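Local atomic coordinates of iron-sulfur cluster assembly scaffold protein NifU (Fervidobacterium islandicum, PDB entry 6A6F), a protein that probably serves as a zinc-binding scaffold or sulfur-transfer protein of the SUF system for assembling iron-sulfur clusters in a thermophilic bacterium. Residues 81-95 against 121-135. Residues are numbered along the deposited sequence; the frame is centred on the assembly and turned at random.
With ZN (zinc ion), chain G.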
loop_
_atom_site.group_PDB
_atom_site.type_symbol
_atom_site.label_atom_id
_atom_site.label_comp_id
_atom_site.label_asym_id
_atom_site.label_seq_id
_atom_site.Cartn_x
_atom_site.Cartn_y
_atom_site.Cartn_z
ATOM N N LYS A 81 22.034 12.201 13.721
ATOM C CA LYS A 81 22.396 11.416 12.583
ATOM C C LYS A 81 23.084 10.114 12.954
ATOM O O LYS A 81 22.769 9.056 12.386
ATOM C CB LYS A 81 23.268 12.223 11.676
ATOM C CG LYS A 81 22.462 13.264 10.958
ATOM C CD LYS A 81 23.329 14.038 10.004
ATOM C CE LYS A 81 22.674 15.379 9.712
ATOM N NZ LYS A 81 23.540 16.038 8.717
ATOM N N GLN A 82 23.996 10.168 13.929
ATOM C CA GLN A 82 24.775 8.971 14.327
ATOM C C GLN A 82 23.928 7.966 15.101
ATOM O O GLN A 82 24.050 6.767 14.904
ATOM C CB GLN A 82 26.035 9.374 15.149
ATOM C CG GLN A 82 27.011 10.256 14.354
ATOM C CD GLN A 82 27.627 9.588 13.100
ATOM O OE1 GLN A 82 27.954 8.384 13.100
ATOM N NE2 GLN A 82 27.796 10.381 12.027
ATOM N N GLU A 83 23.027 8.429 15.946
ATOM C CA GLU A 83 22.119 7.503 16.597
ATOM C C GLU A 83 21.257 6.794 15.554
ATOM O O GLU A 83 21.040 5.573 15.631
ATOM C CB GLU A 83 21.270 8.213 17.660
ATOM C CG GLU A 83 22.072 8.765 18.840
ATOM C CD GLU A 83 21.264 9.712 19.718
ATOM O OE1 GLU A 83 20.375 10.468 19.211
ATOM O OE2 GLU A 83 21.512 9.708 20.948
ATOM N N ALA A 84 20.848 7.528 14.527
ATOM C CA ALA A 84 20.014 6.924 13.487
ATOM C C ALA A 84 20.785 5.861 12.696
ATOM O O ALA A 84 20.257 4.766 12.401
ATOM C CB ALA A 84 19.443 7.981 12.544
ATOM N N LEU A 85 22.029 6.179 12.355
ATOM C CA LEU A 85 22.890 5.222 11.648
ATOM C C LEU A 85 23.191 3.961 12.470
ATOM O O LEU A 85 23.294 2.872 11.921
ATOM C CB LEU A 85 24.188 5.909 11.199
ATOM C CG LEU A 85 23.990 6.889 10.049
ATOM C CD1 LEU A 85 25.194 7.818 9.790
ATOM C CD2 LEU A 85 23.665 6.110 8.792
ATOM N N GLU A 86 23.275 4.101 13.782
ATOM C CA GLU A 86 23.495 2.962 14.659
ATOM C C GLU A 86 22.227 2.106 14.723
ATOM O O GLU A 86 22.289 0.864 14.690
ATOM C CB GLU A 86 23.914 3.447 16.051
ATOM C CG GLU A 86 24.122 2.355 17.104
ATOM C CD GLU A 86 24.197 2.918 18.520
ATOM O OE1 GLU A 86 24.295 2.119 19.495
ATOM O OE2 GLU A 86 24.158 4.168 18.651
ATOM N N MET A 87 21.069 2.764 14.820
ATOM C CA MET A 87 19.803 2.024 14.698
ATOM C C MET A 87 19.744 1.257 13.424
ATOM O O MET A 87 19.469 0.057 13.426
ATOM C CB MET A 87 18.637 2.976 14.709
ATOM C CG MET A 87 17.772 2.827 15.912
ATOM S SD MET A 87 16.397 4.007 15.800
ATOM C CE MET A 87 17.370 5.446 16.180
ATOM N N MET A 88 20.016 1.956 12.326
ATOM C CA MET A 88 20.055 1.324 11.007
ATOM C C MET A 88 20.975 0.095 10.954
ATOM O O MET A 88 20.577 -0.961 10.448
ATOM C CB MET A 88 20.493 2.347 9.974
ATOM C CG MET A 88 20.476 1.874 8.534
ATOM S SD MET A 88 21.980 1.049 7.921
ATOM C CE MET A 88 23.283 2.023 8.631
ATOM N N LYS A 89 22.196 0.227 11.487
ATOM C CA LYS A 89 23.139 -0.909 11.501
ATOM C C LYS A 89 22.575 -2.106 12.285
ATOM O O LYS A 89 22.609 -3.267 11.832
ATOM C CB LYS A 89 24.503 -0.440 12.059
ATOM C CG LYS A 89 25.606 -1.506 12.021
ATOM C CD LYS A 89 26.671 -1.311 13.119
ATOM C CE LYS A 89 26.186 -1.863 14.462
ATOM N NZ LYS A 89 26.911 -1.332 15.655
ATOM N N ASN A 90 22.017 -1.832 13.448
ATOM C CA ASN A 90 21.301 -2.852 14.188
ATOM C C ASN A 90 20.145 -3.527 13.451
ATOM O O ASN A 90 19.972 -4.749 13.576
ATOM C CB ASN A 90 20.811 -2.300 15.483
ATOM C CG ASN A 90 21.892 -2.307 16.526
ATOM O OD1 ASN A 90 22.125 -3.332 17.162
ATOM N ND2 ASN A 90 22.547 -1.171 16.719
ATOM N N ALA A 91 19.388 -2.754 12.656
ATOM C CA ALA A 91 18.199 -3.284 11.983
ATOM C C ALA A 91 18.611 -4.214 10.885
ATOM O O ALA A 91 17.996 -5.281 10.713
ATOM C CB ALA A 91 17.358 -2.159 11.408
ATOM N N GLU A 92 19.647 -3.811 10.148
ATOM C CA GLU A 92 20.228 -4.656 9.138
ATOM C C GLU A 92 20.845 -5.922 9.778
ATOM O O GLU A 92 20.553 -7.038 9.328
ATOM C CB GLU A 92 21.271 -3.894 8.289
ATOM C CG GLU A 92 21.822 -4.762 7.165
ATOM C CD GLU A 92 22.543 -4.009 6.060
ATOM O OE1 GLU A 92 23.378 -3.155 6.389
ATOM O OE2 GLU A 92 22.277 -4.302 4.857
ATOM N N ASN A 93 21.624 -5.767 10.845
ATOM C CA ASN A 93 22.115 -6.957 11.576
ATOM C C ASN A 93 21.014 -7.940 11.942
ATOM O O ASN A 93 21.190 -9.152 11.817
ATOM C CB ASN A 93 22.901 -6.580 12.844
ATOM C CG ASN A 93 24.283 -6.021 12.526
ATOM O OD1 ASN A 93 24.700 -5.990 11.368
ATOM N ND2 ASN A 93 24.980 -5.548 13.546
ATOM N N MET A 94 19.890 -7.427 12.416
ATOM C CA MET A 94 18.735 -8.273 12.739
ATOM C C MET A 94 18.345 -9.116 11.530
ATOM O O MET A 94 18.152 -10.346 11.636
ATOM C CB MET A 94 17.538 -7.406 13.194
ATOM C CG MET A 94 16.371 -8.174 13.806
ATOM S SD MET A 94 14.991 -7.192 14.410
ATOM C CE MET A 94 14.622 -6.217 12.941
ATOM N N MET A 95 18.244 -8.463 10.372
ATOM C CA MET A 95 17.767 -9.110 9.171
ATOM C C MET A 95 18.713 -10.187 8.710
ATOM O O MET A 95 18.282 -11.232 8.284
ATOM C CB MET A 95 17.583 -8.096 8.044
ATOM C CG MET A 95 16.293 -7.303 8.155
ATOM S SD MET A 95 14.870 -8.404 8.115
ATOM C CE MET A 95 14.266 -8.302 9.772
ATOM N N VAL A 121 12.828 -9.209 3.143
ATOM C CA VAL A 121 13.900 -8.523 3.801
ATOM C C VAL A 121 14.263 -7.229 3.091
ATOM O O VAL A 121 14.608 -6.245 3.722
ATOM C CB VAL A 121 15.146 -9.429 3.907
ATOM C CG1 VAL A 121 16.381 -8.631 4.308
ATOM C CG2 VAL A 121 14.901 -10.508 4.939
ATOM N N LYS A 122 14.179 -7.222 1.778
ATOM C CA LYS A 122 14.426 -6.019 1.009
ATOM C C LYS A 122 13.386 -4.925 1.196
ATOM O O LYS A 122 13.727 -3.768 1.079
ATOM C CB LYS A 122 14.495 -6.351 -0.480
ATOM C CG LYS A 122 15.855 -6.902 -0.877
ATOM C CD LYS A 122 15.851 -8.407 -1.071
ATOM C CE LYS A 122 16.604 -8.765 -2.348
ATOM N NZ LYS A 122 15.908 -8.032 -3.427
ATOM N N CYS A 123 12.132 -5.322 1.423
ATOM C CA CYS A 123 11.033 -4.436 1.735
ATOM C C CYS A 123 11.257 -3.753 3.092
ATOM O O CYS A 123 11.171 -2.553 3.187
ATOM C CB CYS A 123 9.692 -5.196 1.712
ATOM S SG CYS A 123 9.444 -6.203 0.202
ATOM N N PHE A 124 11.550 -4.540 4.125
ATOM C CA PHE A 124 11.932 -4.005 5.396
ATOM C C PHE A 124 13.112 -3.030 5.339
ATOM O O PHE A 124 13.089 -1.960 5.986
ATOM C CB PHE A 124 12.337 -5.115 6.349
ATOM C CG PHE A 124 12.865 -4.603 7.632
ATOM C CD1 PHE A 124 12.037 -3.950 8.523
ATOM C CD2 PHE A 124 14.196 -4.727 7.944
ATOM C CE1 PHE A 124 12.528 -3.464 9.742
ATOM C CE2 PHE A 124 14.703 -4.224 9.137
ATOM C CZ PHE A 124 13.865 -3.589 10.041
ATOM N N LEU A 125 14.148 -3.407 4.604
ATOM C CA LEU A 125 15.364 -2.631 4.554
ATOM C C LEU A 125 15.333 -1.413 3.660
ATOM O O LEU A 125 16.209 -0.570 3.805
ATOM C CB LEU A 125 16.570 -3.490 4.172
ATOM C CG LEU A 125 17.080 -4.404 5.284
ATOM C CD1 LEU A 125 18.217 -5.240 4.727
ATOM C CD2 LEU A 125 17.532 -3.625 6.512
ATOM N N LEU A 126 14.363 -1.313 2.746
ATOM C CA LEU A 126 14.331 -0.220 1.804
ATOM C C LEU A 126 14.443 1.182 2.480
ATOM O O LEU A 126 15.338 1.951 2.146
ATOM C CB LEU A 126 13.075 -0.291 0.918
ATOM C CG LEU A 126 12.899 0.911 -0.026
ATOM C CD1 LEU A 126 14.088 0.985 -0.964
ATOM C CD2 LEU A 126 11.609 0.826 -0.797
ATOM N N PRO A 127 13.538 1.516 3.441
ATOM C CA PRO A 127 13.711 2.832 4.089
ATOM C C PRO A 127 15.035 2.991 4.784
ATOM O O PRO A 127 15.553 4.093 4.799
ATOM C CB PRO A 127 12.590 2.894 5.113
ATOM C CG PRO A 127 12.165 1.466 5.250
ATOM C CD PRO A 127 12.357 0.829 3.939
ATOM N N TRP A 128 15.542 1.939 5.413
ATOM C CA TRP A 128 16.789 2.033 6.200
ATOM C C TRP A 128 18.033 2.251 5.306
ATOM O O TRP A 128 18.906 3.058 5.626
ATOM C CB TRP A 128 16.975 0.773 7.062
ATOM C CG TRP A 128 16.046 0.700 8.212
ATOM C CD1 TRP A 128 14.949 -0.079 8.315
ATOM C CD2 TRP A 128 16.105 1.481 9.398
ATOM N NE1 TRP A 128 14.318 0.159 9.490
ATOM C CE2 TRP A 128 15.021 1.110 10.187
ATOM C CE3 TRP A 128 16.957 2.485 9.855
ATOM C CZ2 TRP A 128 14.766 1.690 11.427
ATOM C CZ3 TRP A 128 16.714 3.041 11.106
ATOM C CH2 TRP A 128 15.639 2.635 11.872
ATOM N N LYS A 129 18.083 1.523 4.188
ATOM C CA LYS A 129 19.142 1.669 3.203
ATOM C C LYS A 129 19.082 3.052 2.560
ATOM O O LYS A 129 20.111 3.658 2.332
ATOM C CB LYS A 129 19.028 0.592 2.110
ATOM C CG LYS A 129 19.188 -0.868 2.567
ATOM C CD LYS A 129 20.382 -1.120 3.481
ATOM C CE LYS A 129 21.700 -1.043 2.713
ATOM N NZ LYS A 129 22.920 -1.135 3.598
ATOM N N THR A 130 17.869 3.546 2.311
ATOM C CA THR A 130 17.686 4.889 1.797
ATOM C C THR A 130 18.119 5.932 2.791
ATOM O O THR A 130 18.803 6.883 2.425
ATOM C CB THR A 130 16.236 5.141 1.348
ATOM O OG1 THR A 130 15.904 4.149 0.382
ATOM C CG2 THR A 130 16.103 6.519 0.718
ATOM N N LEU A 131 17.801 5.723 4.060
ATOM C CA LEU A 131 18.298 6.582 5.112
ATOM C C LEU A 131 19.838 6.624 5.217
ATOM O O LEU A 131 20.440 7.701 5.334
ATOM C CB LEU A 131 17.755 6.108 6.425
ATOM C CG LEU A 131 18.238 6.822 7.686
ATOM C CD1 LEU A 131 17.685 8.208 7.799
ATOM C CD2 LEU A 131 17.806 6.056 8.910
ATOM N N GLU A 132 20.473 5.453 5.220
ATOM C CA GLU A 132 21.961 5.360 5.191
ATOM C C GLU A 132 22.598 6.222 4.097
ATOM O O GLU A 132 23.496 7.044 4.344
ATOM C CB GLU A 132 22.376 3.892 5.031
ATOM C CG GLU A 132 23.883 3.646 5.182
ATOM C CD GLU A 132 24.250 2.158 5.076
ATOM O OE1 GLU A 132 23.523 1.399 4.406
ATOM O OE2 GLU A 132 25.252 1.746 5.681
ATOM N N ILE A 133 22.114 6.073 2.883
ATOM C CA ILE A 133 22.618 6.880 1.779
ATOM C C ILE A 133 22.366 8.349 2.044
ATOM O O ILE A 133 23.290 9.150 1.910
ATOM C CB ILE A 133 22.048 6.452 0.432
ATOM C CG1 ILE A 133 22.516 5.029 0.099
ATOM C CG2 ILE A 133 22.523 7.372 -0.693
ATOM C CD1 ILE A 133 21.609 4.299 -0.882
ATOM N N ALA A 134 21.151 8.700 2.502
ATOM C CA ALA A 134 20.819 10.087 2.753
ATOM C C ALA A 134 21.740 10.713 3.788
ATOM O O ALA A 134 22.194 11.819 3.624
ATOM C CB ALA A 134 19.356 10.223 3.210
ATOM N N LEU A 135 21.960 10.031 4.894
ATOM C CA LEU A 135 22.742 10.621 5.985
ATOM C C LEU A 135 24.280 10.583 5.793
ATOM O O LEU A 135 24.999 11.307 6.487
ATOM C CB LEU A 135 22.416 9.959 7.314
ATOM C CG LEU A 135 20.982 10.065 7.804
ATOM C CD1 LEU A 135 20.928 9.410 9.164
ATOM C CD2 LEU A 135 20.465 11.503 7.871
HETATM ZN ZN ZN G . 7.775 -4.895 -0.778
HETATM O O HOH W 1 23.705 14.380 6.980
#
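Trp-128 packs against Met-88 and Ala-91, which both lie on the same side of its indole plane, at the middle of two helices that run roughly antiparallel, their axes 10.0 Å apart at an angle of 144°. Ala-91 CB sits over one face of the indole, 4.2 Å from the centroid of the five-membered ring, in a CH-pi contact. The six-membered ring meets the backbone of helix 81-95, with Trp-128 CE3 3.5 Å from Met-88 CA. Met-88 CG is anti to the backbone N (chi1 -175°), and the chain then bends. This carries Met-88 CE to the carboxylate of Glu-132, 3.6 Å from OE2, the two side chains crossing at about a right angle.

Toward Met-95, Phe-124 takes over. Met-95 CG packs 3.3 Å from Phe-124 CD2, its sulfur lies oblique to the ring, and Met-95 CE lies over one face. Ala-91 O approaches the ring edge. At the other end, Leu-135 CD1 rests against Ala-84 CB, at 4.0 Å, and Leu-85 CG.

One flank is polar. Lys-129 NZ binds Glu-132 OE1 at 2.7 Å on its syn lone pair. Lys-129 NZ also makes a weak salt bridge to both oxygens of Glu-92, 3.5 Å from OE2. Lys-129 thus lies between two carboxylates and probably offsets their mutual repulsion.

Cys-123, on helix 118-135, binds zinc with Cys-37, Asp-39 and Cys-62, a site consistent with the SufU family. Helix 63-76 packs on Pro-127 and Trp-128. Strand 39-48 meets Leu-131 and Ala-134, so helix 118-135 lies between the antiparallel sheet and helix 81-95.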